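Local coordinates for C-type lectin domain family 4, member a4 (Mus musculus, PDB 3VYJ), which probably recognises mannose-containing sugars in a calcium-dependent way, as the extracellular C-type lectin domain of a dendritic-cell inhibitory receptor, at residues A37-I42 with H121-Q126; D96-V101 with W112-C117. All blocks are in the same frame, centred on the assembly; numbering follows the deposited sequence.

Contact 1 (A37-I42 with H121-Q126); sequences AHLVVI and HNSVCQ. With SO4 (sulfate ion), chain C.
The backbone O of Gln126 sits over one face of the His38 ring, displaced toward the rim, 3.7 Å from CD2. The Gln126 amide stands almost upright to this ring, with the two planes 83° apart. Gln126 CG meets His38 CE1 at 3.4 Å. Gln126 chi1 (80°) turns CG over its own main chain, and the side chain then runs out straight. This carries the amide past His38 to Val40 CG2 and the backbone of Val41. At the far end of the strand, sulfate O2 lies in the plane of the His121 ring, at its edge. His121 ND1 donates to O4 of that sulfate at 2.9 Å. The ion, probably from the crystallisation liquor, also bonds Lys22 NZ and Gly60 N.

His38 and Gln126 form an antiparallel hydrogen-bonded pair. His38 N reaches Gln126 O at 3.1 Å, and Gln126 N reaches His38 O at 2.8 Å. A weak bond from Val40 N to Val124 O follows. Val40 CG1 packs on Val124 CB at 3.8 Å, while Leu39 CD2 presses tightly on Ser123 CB. The disulfide of Cys125 with Cys32 ties strand 121-128 to helix 25-34.

His38 ND1 donates to Leu39 O at 2.8 Å, from above the carbonyl plane. This bond helps to hold the ring's rotation, with a partner in its own segment. Main-chain bonds thus hold residues 38-40 against strand 121-128.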
ATOM      1  N   ALA A  37      -6.698  11.923  -3.029  1.00 24.66           N
ATOM      2  CA  ALA A  37      -5.663  11.161  -2.316  1.00 25.43           C
ATOM      3  C   ALA A  37      -4.850  10.292  -3.299  1.00 26.37           C
ATOM      4  O   ALA A  37      -4.991  10.441  -4.508  1.00 25.71           O
ATOM      5  CB  ALA A  37      -6.318  10.288  -1.237  1.00 24.45           C
ATOM      6  N   HIS A  38      -4.024   9.378  -2.773  1.00 26.38           N
ATOM      7  CA  HIS A  38      -3.261   8.417  -3.583  1.00 26.59           C
ATOM      8  C   HIS A  38      -3.012   7.169  -2.779  1.00 26.47           C
ATOM      9  O   HIS A  38      -3.113   7.194  -1.529  1.00 23.21           O
ATOM     10  CB  HIS A  38      -1.926   9.023  -4.030  1.00 26.29           C
ATOM     11  CG  HIS A  38      -1.061   9.481  -2.880  1.00 29.48           C
ATOM     12  ND1 HIS A  38      -0.249   8.632  -2.188  1.00 30.22           N
ATOM     13  CD2 HIS A  38      -0.910  10.737  -2.290  1.00 29.81           C
ATOM     14  CE1 HIS A  38       0.395   9.317  -1.218  1.00 29.80           C
ATOM     15  NE2 HIS A  38      -0.016  10.606  -1.277  1.00 32.25           N
ATOM     16  N   LEU A  39      -2.683   6.065  -3.462  1.00 25.04           N
ATOM     17  CA  LEU A  39      -2.394   4.807  -2.755  1.00 24.80           C
ATOM     18  C   LEU A  39      -1.257   5.028  -1.777  1.00 24.63           C
ATOM     19  O   LEU A  39      -0.374   5.876  -2.010  1.00 24.75           O
ATOM     20  CB  LEU A  39      -2.095   3.635  -3.696  1.00 23.93           C
ATOM     21  CG  LEU A  39      -3.301   3.053  -4.435  1.00 25.77           C
ATOM     22  CD1 LEU A  39      -2.823   2.139  -5.555  1.00 25.08           C
ATOM     23  CD2 LEU A  39      -4.237   2.278  -3.518  1.00 25.57           C
ATOM     24  N   VAL A  40      -1.270   4.267  -0.684  1.00 23.88           N
ATOM     25  CA  VAL A  40      -0.477   4.648   0.503  1.00 22.71           C
ATOM     26  C   VAL A  40       1.028   4.521   0.268  1.00 22.98           C
ATOM     27  O   VAL A  40       1.485   3.597  -0.406  1.00 25.27           O
ATOM     28  CB  VAL A  40      -0.947   3.872   1.774  1.00 21.85           C
ATOM     29  CG1 VAL A  40      -0.770   2.359   1.606  1.00 20.89           C
ATOM     30  CG2 VAL A  40      -0.221   4.379   3.001  1.00 22.55           C
ATOM     31  N   VAL A  41       1.782   5.443   0.846  1.00 22.95           N
ATOM     32  CA  VAL A  41       3.228   5.486   0.752  1.00 23.80           C
ATOM     33  C   VAL A  41       3.743   5.303   2.189  1.00 25.55           C
ATOM     34  O   VAL A  41       3.451   6.117   3.055  1.00 24.93           O
ATOM     35  CB  VAL A  41       3.688   6.852   0.156  1.00 23.11           C
ATOM     36  CG1 VAL A  41       5.195   7.015   0.287  1.00 23.49           C
ATOM     37  CG2 VAL A  41       3.275   6.955  -1.329  1.00 22.57           C
ATOM     38  N   ILE A  42       4.464   4.218   2.447  1.00 26.43           N
ATOM     39  CA  ILE A  42       4.832   3.829   3.813  0.75 26.83           C
ATOM     40  C   ILE A  42       6.306   4.116   4.026  1.00 29.90           C
ATOM     41  O   ILE A  42       7.148   3.526   3.370  1.00 31.03           O
ATOM     42  CB  ILE A  42       4.533   2.335   4.056  0.75 26.03           C
ATOM     43  CG1 ILE A  42       3.027   2.069   3.917  0.75 24.23           C
ATOM     44  CG2 ILE A  42       5.033   1.907   5.431  0.75 26.19           C
ATOM     45  CD1 ILE A  42       2.662   0.614   3.700  0.75 26.05           C
ATOM     46  N   HIS A 121      -7.727  -6.360  -5.782  1.00 34.30           N
ATOM     47  CA  HIS A 121      -7.545  -6.393  -4.347  1.00 32.25           C
ATOM     48  C   HIS A 121      -8.124  -5.176  -3.715  1.00 31.55           C
ATOM     49  O   HIS A 121      -8.458  -4.203  -4.404  1.00 31.96           O
ATOM     50  CB  HIS A 121      -6.066  -6.475  -3.989  1.00 32.00           C
ATOM     51  CG  HIS A 121      -5.420  -7.800  -4.310  1.00 33.82           C
ATOM     52  ND1 HIS A 121      -5.528  -8.880  -3.505  1.00 33.68           N
ATOM     53  CD2 HIS A 121      -4.613  -8.186  -5.376  1.00 32.23           C
ATOM     54  CE1 HIS A 121      -4.833  -9.906  -4.029  1.00 32.15           C
ATOM     55  NE2 HIS A 121      -4.262  -9.479  -5.169  1.00 34.08           N
ATOM     56  N   ASN A 122      -8.252  -5.222  -2.387  1.00 28.53           N
ATOM     57  CA  ASN A 122      -8.547  -4.040  -1.579  1.00 28.47           C
ATOM     58  C   ASN A 122      -7.343  -3.107  -1.650  1.00 27.54           C
ATOM     59  O   ASN A 122      -6.325  -3.487  -2.210  1.00 29.98           O
ATOM     60  CB  ASN A 122      -8.801  -4.467  -0.122  1.00 28.61           C
ATOM     61  CG  ASN A 122     -10.054  -5.324   0.019  1.00 31.72           C
ATOM     62  OD1 ASN A 122     -11.103  -5.002  -0.528  1.00 31.76           O
ATOM     63  ND2 ASN A 122      -9.936  -6.429   0.730  1.00 34.05           N
ATOM     64  N   SER A 123      -7.423  -1.920  -1.060  1.00 24.78           N
ATOM     65  CA  SER A 123      -6.272  -1.013  -1.058  1.00 24.02           C
ATOM     66  C   SER A 123      -6.414  -0.004   0.056  1.00 23.56           C
ATOM     67  O   SER A 123      -7.456   0.030   0.718  1.00 22.87           O
ATOM     68  CB  SER A 123      -6.186  -0.280  -2.401  1.00 23.05           C
ATOM     69  OG  SER A 123      -7.383   0.443  -2.639  1.00 25.83           O
ATOM     70  N   VAL A 124      -5.378   0.820   0.247  1.00 23.75           N
ATOM     71  CA  VAL A 124      -5.380   1.895   1.247  1.00 23.62           C
ATOM     72  C   VAL A 124      -4.925   3.203   0.594  1.00 25.36           C
ATOM     73  O   VAL A 124      -3.850   3.219  -0.039  1.00 25.07           O
ATOM     74  CB  VAL A 124      -4.402   1.552   2.389  1.00 23.87           C
ATOM     75  CG1 VAL A 124      -4.413   2.626   3.480  1.00 23.07           C
ATOM     76  CG2 VAL A 124      -4.720   0.160   2.939  1.00 22.15           C
ATOM     77  N   CYS A 125      -5.742   4.268   0.733  1.00 23.33           N
ATOM     78  CA  CYS A 125      -5.449   5.615   0.246  0.50 22.36           C
ATOM     79  C   CYS A 125      -4.917   6.453   1.383  1.00 24.07           C
ATOM     80  O   CYS A 125      -5.229   6.188   2.558  1.00 25.29           O
ATOM     81  CB  CYS A 125      -6.709   6.306  -0.306  0.50 21.11           C
ATOM     82  SG  CYS A 125      -7.688   5.340  -1.477  0.50 20.59           S
ATOM     83  N   GLN A 126      -4.112   7.466   1.051  1.00 24.53           N
ATOM     84  CA  GLN A 126      -3.680   8.470   2.016  1.00 26.99           C
ATOM     85  C   GLN A 126      -3.699   9.862   1.427  1.00 28.13           C
ATOM     86  O   GLN A 126      -3.577  10.038   0.215  1.00 24.96           O
ATOM     87  CB  GLN A 126      -2.301   8.176   2.632  1.00 29.98           C
ATOM     88  CG  GLN A 126      -1.120   8.553   1.760  1.00 34.67           C
ATOM     89  CD  GLN A 126       0.231   8.203   2.361  1.00 34.10           C
ATOM     90  OE1 GLN A 126       0.338   7.619   3.432  1.00 42.86           O
ATOM     91  NE2 GLN A 126       1.267   8.583   1.672  1.00 40.79           N
TER
HETATM   92  S   SO4 C1002      -7.514 -10.854  -1.271  1.00 68.40           S
HETATM   93  O1  SO4 C1002      -8.209 -11.175   0.001  1.00 71.29           O
HETATM   94  O2  SO4 C1002      -6.193 -11.520  -1.304  1.00 63.60           O
HETATM   95  O3  SO4 C1002      -8.338 -11.321  -2.410  1.00 70.56           O
HETATM   96  O4  SO4 C1002      -7.351  -9.376  -1.363  1.00 72.54           O

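Contact 2 (D96-V101 with W112-C117); sequences DWERCV and WNDIPC. With SO4 (sulfate ion), chain D.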
ATOM      1  N   ASP A  96       9.962 -13.233  -8.843  1.00 41.81           N
ATOM      2  CA  ASP A  96       9.413 -12.967 -10.174  1.00 40.01           C
ATOM      3  C   ASP A  96       9.603 -11.481 -10.509  1.00 36.96           C
ATOM      4  O   ASP A  96      10.283 -10.773  -9.785  1.00 34.46           O
ATOM      5  CB  ASP A  96       7.928 -13.370 -10.229  1.00 40.80           C
ATOM      6  CG  ASP A  96       7.062 -12.566  -9.244  1.00 42.84           C
ATOM      7  OD1 ASP A  96       7.458 -11.445  -8.873  1.00 40.64           O
ATOM      8  OD2 ASP A  96       5.984 -13.047  -8.838  1.00 43.41           O
ATOM      9  N   TRP A  97       9.005 -11.004 -11.592  1.00 37.24           N
ATOM     10  CA  TRP A  97       9.233  -9.612 -11.998  1.00 36.24           C
ATOM     11  C   TRP A  97       8.013  -8.742 -11.879  1.00 33.61           C
ATOM     12  O   TRP A  97       7.976  -7.636 -12.433  1.00 31.65           O
ATOM     13  CB  TRP A  97       9.774  -9.562 -13.426  1.00 38.72           C
ATOM     14  CG  TRP A  97      11.148 -10.181 -13.581  1.00 41.84           C
ATOM     15  CD1 TRP A  97      11.461 -11.435 -14.106  1.00 41.31           C
ATOM     16  CD2 TRP A  97      12.449  -9.580 -13.220  1.00 41.00           C
ATOM     17  NE1 TRP A  97      12.823 -11.647 -14.092  1.00 45.33           N
ATOM     18  CE2 TRP A  97      13.474 -10.576 -13.577  1.00 44.84           C
ATOM     19  CE3 TRP A  97      12.850  -8.367 -12.661  1.00 41.54           C
ATOM     20  CZ2 TRP A  97      14.836 -10.342 -13.371  1.00 44.71           C
ATOM     21  CZ3 TRP A  97      14.222  -8.146 -12.450  1.00 40.90           C
ATOM     22  CH2 TRP A  97      15.190  -9.110 -12.800  1.00 42.71           C
ATOM     23  N   GLU A  98       6.990  -9.218 -11.171  1.00 30.72           N
ATOM     24  CA  GLU A  98       5.737  -8.451 -11.090  1.00 30.09           C
ATOM     25  C   GLU A  98       5.976  -7.080 -10.471  1.00 25.68           C
ATOM     26  O   GLU A  98       6.839  -6.924  -9.615  1.00 26.10           O
ATOM     27  CB  GLU A  98       4.629  -9.240 -10.379  1.00 31.47           C
ATOM     28  CG  GLU A  98       4.301 -10.582 -11.032  1.00 34.02           C
ATOM     29  CD  GLU A  98       3.739 -10.475 -12.455  1.00 37.41           C
ATOM     30  OE1 GLU A  98       3.219  -9.403 -12.857  1.00 39.72           O
ATOM     31  OE2 GLU A  98       3.798 -11.491 -13.187  1.00 39.24           O
ATOM     32  N   ARG A  99       5.217  -6.091 -10.917  1.00 25.88           N
ATOM     33  CA  ARG A  99       5.562  -4.681 -10.663  1.00 25.52           C
ATOM     34  C   ARG A  99       4.837  -3.986  -9.508  1.00 26.00           C
ATOM     35  O   ARG A  99       5.304  -2.948  -9.039  1.00 25.27           O
ATOM     36  CB  ARG A  99       5.400  -3.867 -11.960  1.00 26.90           C
ATOM     37  CG  ARG A  99       6.318  -4.390 -13.081  1.00 28.55           C
ATOM     38  CD  ARG A  99       6.384  -3.500 -14.327  1.00 26.83           C
ATOM     39  NE  ARG A  99       7.498  -3.949 -15.181  1.00 27.33           N
ATOM     40  CZ  ARG A  99       8.769  -3.557 -15.036  1.00 27.42           C
ATOM     41  NH1 ARG A  99       9.115  -2.662 -14.113  1.00 27.25           N
ATOM     42  NH2 ARG A  99       9.703  -4.023 -15.849  1.00 28.59           N
ATOM     43  N   CYS A 100       3.701  -4.548  -9.076  1.00 28.15           N
ATOM     44  CA  CYS A 100       2.851  -3.968  -8.004  1.00 27.67           C
ATOM     45  C   CYS A 100       3.004  -4.703  -6.659  1.00 27.38           C
ATOM     46  O   CYS A 100       3.648  -5.738  -6.588  1.00 27.60           O
ATOM     47  CB  CYS A 100       1.378  -3.945  -8.436  1.00 27.78           C
ATOM     48  SG  CYS A 100       0.998  -2.606  -9.598  1.00 29.01           S
ATOM     49  N   VAL A 101       2.414  -4.148  -5.601  1.00 25.75           N
ATOM     50  CA  VAL A 101       2.787  -4.497  -4.220  1.00 25.24           C
ATOM     51  C   VAL A 101       1.572  -4.409  -3.332  1.00 24.27           C
ATOM     52  O   VAL A 101       0.867  -3.404  -3.346  1.00 25.15           O
ATOM     53  CB  VAL A 101       3.847  -3.528  -3.650  1.00 24.71           C
ATOM     54  CG1 VAL A 101       4.272  -3.927  -2.234  1.00 23.91           C
ATOM     55  CG2 VAL A 101       5.057  -3.463  -4.561  1.00 26.37           C
ATOM     56  N   TRP A 112       4.887  -7.178   2.856  1.00 28.73           N
ATOM     57  CA  TRP A 112       4.578  -6.911   1.447  1.00 27.95           C
ATOM     58  C   TRP A 112       4.924  -8.048   0.537  1.00 29.63           C
ATOM     59  O   TRP A 112       5.945  -8.720   0.721  1.00 29.33           O
ATOM     60  CB  TRP A 112       5.347  -5.692   0.949  1.00 26.18           C
ATOM     61  CG  TRP A 112       5.304  -4.452   1.820  1.00 24.48           C
ATOM     62  CD1 TRP A 112       4.403  -4.141   2.845  1.00 24.33           C
ATOM     63  CD2 TRP A 112       6.193  -3.281   1.719  1.00 24.76           C
ATOM     64  NE1 TRP A 112       4.684  -2.904   3.386  1.00 23.97           N
ATOM     65  CE2 TRP A 112       5.744  -2.330   2.738  1.00 23.78           C
ATOM     66  CE3 TRP A 112       7.283  -2.939   0.904  1.00 24.57           C
ATOM     67  CZ2 TRP A 112       6.365  -1.103   2.918  1.00 23.51           C
ATOM     68  CZ3 TRP A 112       7.901  -1.697   1.098  1.00 23.77           C
ATOM     69  CH2 TRP A 112       7.459  -0.807   2.084  1.00 24.12           C
ATOM     70  N   ASN A 113       4.093  -8.211  -0.492  1.00 30.47           N
ATOM     71  CA  ASN A 113       4.308  -9.123  -1.610  1.00 29.65           C
ATOM     72  C   ASN A 113       4.169  -8.360  -2.931  1.00 28.65           C
ATOM     73  O   ASN A 113       3.306  -7.490  -3.071  1.00 25.85           O
ATOM     74  CB  ASN A 113       3.259 -10.243  -1.596  1.00 31.13           C
ATOM     75  CG  ASN A 113       3.657 -11.426  -0.720  1.00 36.97           C
ATOM     76  OD1 ASN A 113       4.612 -11.370   0.051  1.00 38.67           O
ATOM     77  ND2 ASN A 113       2.905 -12.511  -0.836  1.00 41.25           N
ATOM     78  N   ASP A 114       5.011  -8.690  -3.904  1.00 27.90           N
ATOM     79  CA  ASP A 114       4.848  -8.115  -5.241  1.00 28.43           C
ATOM     80  C   ASP A 114       3.871  -9.011  -5.986  1.00 27.43           C
ATOM     81  O   ASP A 114       3.899 -10.220  -5.811  1.00 28.43           O
ATOM     82  CB  ASP A 114       6.200  -7.958  -5.961  1.00 28.79           C
ATOM     83  CG  ASP A 114       6.786  -9.291  -6.396  1.00 30.05           C
ATOM     84  OD1 ASP A 114       7.564  -9.897  -5.633  1.00 29.87           O
ATOM     85  OD2 ASP A 114       6.402  -9.754  -7.482  1.00 29.82           O
ATOM     86  N   ILE A 115       2.956  -8.420  -6.748  1.00 25.51           N
ATOM     87  CA  ILE A 115       1.945  -9.173  -7.460  1.00 26.74           C
ATOM     88  C   ILE A 115       1.606  -8.445  -8.759  1.00 29.35           C
ATOM     89  O   ILE A 115       1.965  -7.260  -8.922  1.00 29.33           O
ATOM     90  CB  ILE A 115       0.623  -9.290  -6.650  1.00 27.22           C
ATOM     91  CG1 ILE A 115       0.066  -7.897  -6.347  1.00 25.76           C
ATOM     92  CG2 ILE A 115       0.808 -10.131  -5.385  1.00 27.27           C
ATOM     93  CD1 ILE A 115      -1.443  -7.858  -6.351  1.00 28.36           C
ATOM     94  N   PRO A 116       0.875  -9.128  -9.666  1.00 28.88           N
ATOM     95  CA  PRO A 116       0.425  -8.471 -10.891  1.00 29.71           C
ATOM     96  C   PRO A 116      -0.495  -7.277 -10.633  1.00 31.61           C
ATOM     97  O   PRO A 116      -1.446  -7.376  -9.840  1.00 32.51           O
ATOM     98  CB  PRO A 116      -0.317  -9.586 -11.644  1.00 29.68           C
ATOM     99  CG  PRO A 116       0.300 -10.863 -11.142  1.00 29.47           C
ATOM    100  CD  PRO A 116       0.682 -10.597  -9.709  1.00 28.64           C
ATOM    101  N   CYS A 117      -0.199  -6.162 -11.309  1.00 30.54           N
ATOM    102  CA  CYS A 117      -0.952  -4.916 -11.210  0.75 30.05           C
ATOM    103  C   CYS A 117      -2.401  -5.101 -11.594  1.00 31.73           C
ATOM    104  O   CYS A 117      -3.272  -4.361 -11.135  1.00 31.81           O
ATOM    105  CB  CYS A 117      -0.293  -3.834 -12.079  0.75 27.73           C
ATOM    106  SG  CYS A 117       1.360  -3.431 -11.461  0.75 28.37           S
TER
HETATM  107  S   SO4 D1003       0.193  -6.966 -14.711  1.00 63.47           S
HETATM  108  O1  SO4 D1003       0.926  -6.273 -13.629  1.00 63.31           O
HETATM  109  O2  SO4 D1003      -1.088  -7.484 -14.181  1.00 58.64           O
HETATM  110  O3  SO4 D1003      -0.054  -5.995 -15.812  1.00 61.76           O
HETATM  111  O4  SO4 D1003       1.009  -8.122 -15.185  1.00 64.58           O
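Asp96 and Asp114 both place CG between the backbone N and the carbonyl carbon, with chi1 62° and 72°. These torsions set the two carboxylates side by side, their chains running in opposite directions and their planes nearly perpendicular. Asp96 OD1 and Asp114 OD2 are modelled 2.4 Å apart, a doubtful distance. Asp96 OD1 also accepts from Glu98 N, met from above the carboxylate plane, which makes an Asx turn.

Glu98 bends at chi2 and lays its carboxylate beside Pro116, with CD 3.7 Å from Pro116 CG. Glu98, Asn113 and Asp114, with Glu92 and Asn94, are calcium ligands in a known structure of this protein. Asn113 and Asp114 follow Trp112 in the WND signature of C-type lectins. Glu92, Pro93 and Asn94 form the EPN motif, associated in this family with mannose-type sugars. Glu92 OE1 accepts from Asp114 N, so one ligand helps to place another.

The backbones join at Cys100 and Ile115. Ile115 N donates to Cys100 O at 2.8 Å, and Cys100 N to Ile115 O at 3.2 Å. The disulfide links Cys100 SG and Cys117 SG, with a torsion of 101° about the S-S bond. It joins the start of strand 100-106 to the loop just after strand 109-115. Cys117 N donates to O1 of a sulfate at 2.6 Å; this ion, probably from the crystallisation liquor, also bonds Lys118 N.

The segments cover the open end of the hairpin of strands 100-106 and 109-115 and its flanking loops. Strand 61-67 flanks strand 100-106, with Phe62 against Cys100 and Ile63 against Val101. Trp73 of strand 73-75 packs on Val101 and Asp114. The indole of Trp112 meets Trp88 edge-to-face and hydrogen-bonds through NE1 to Gln48 of helix 45-53.

Contact 2 is nested in the chain between the two segments of contact 1, and both belong to the same lectin domain. Their centres are about 15 Å apart. Strand 121-128 is the next strand after 109-115, so contact 2 leads into contact 1. The two meet where His121 CD2 packs against Ile115 CD1 at 3.3 Å. They meet again where Ile42 CB lies 4.1 Å from Trp112 CZ2. Contact 2 carries three of the calcium ligands. Contact 1 lies away from that site, nearer the centre of the chain. Contact 1 joins the segment after helix 25-34 to the last strand, and contact 2 shapes the probable sugar-binding edge.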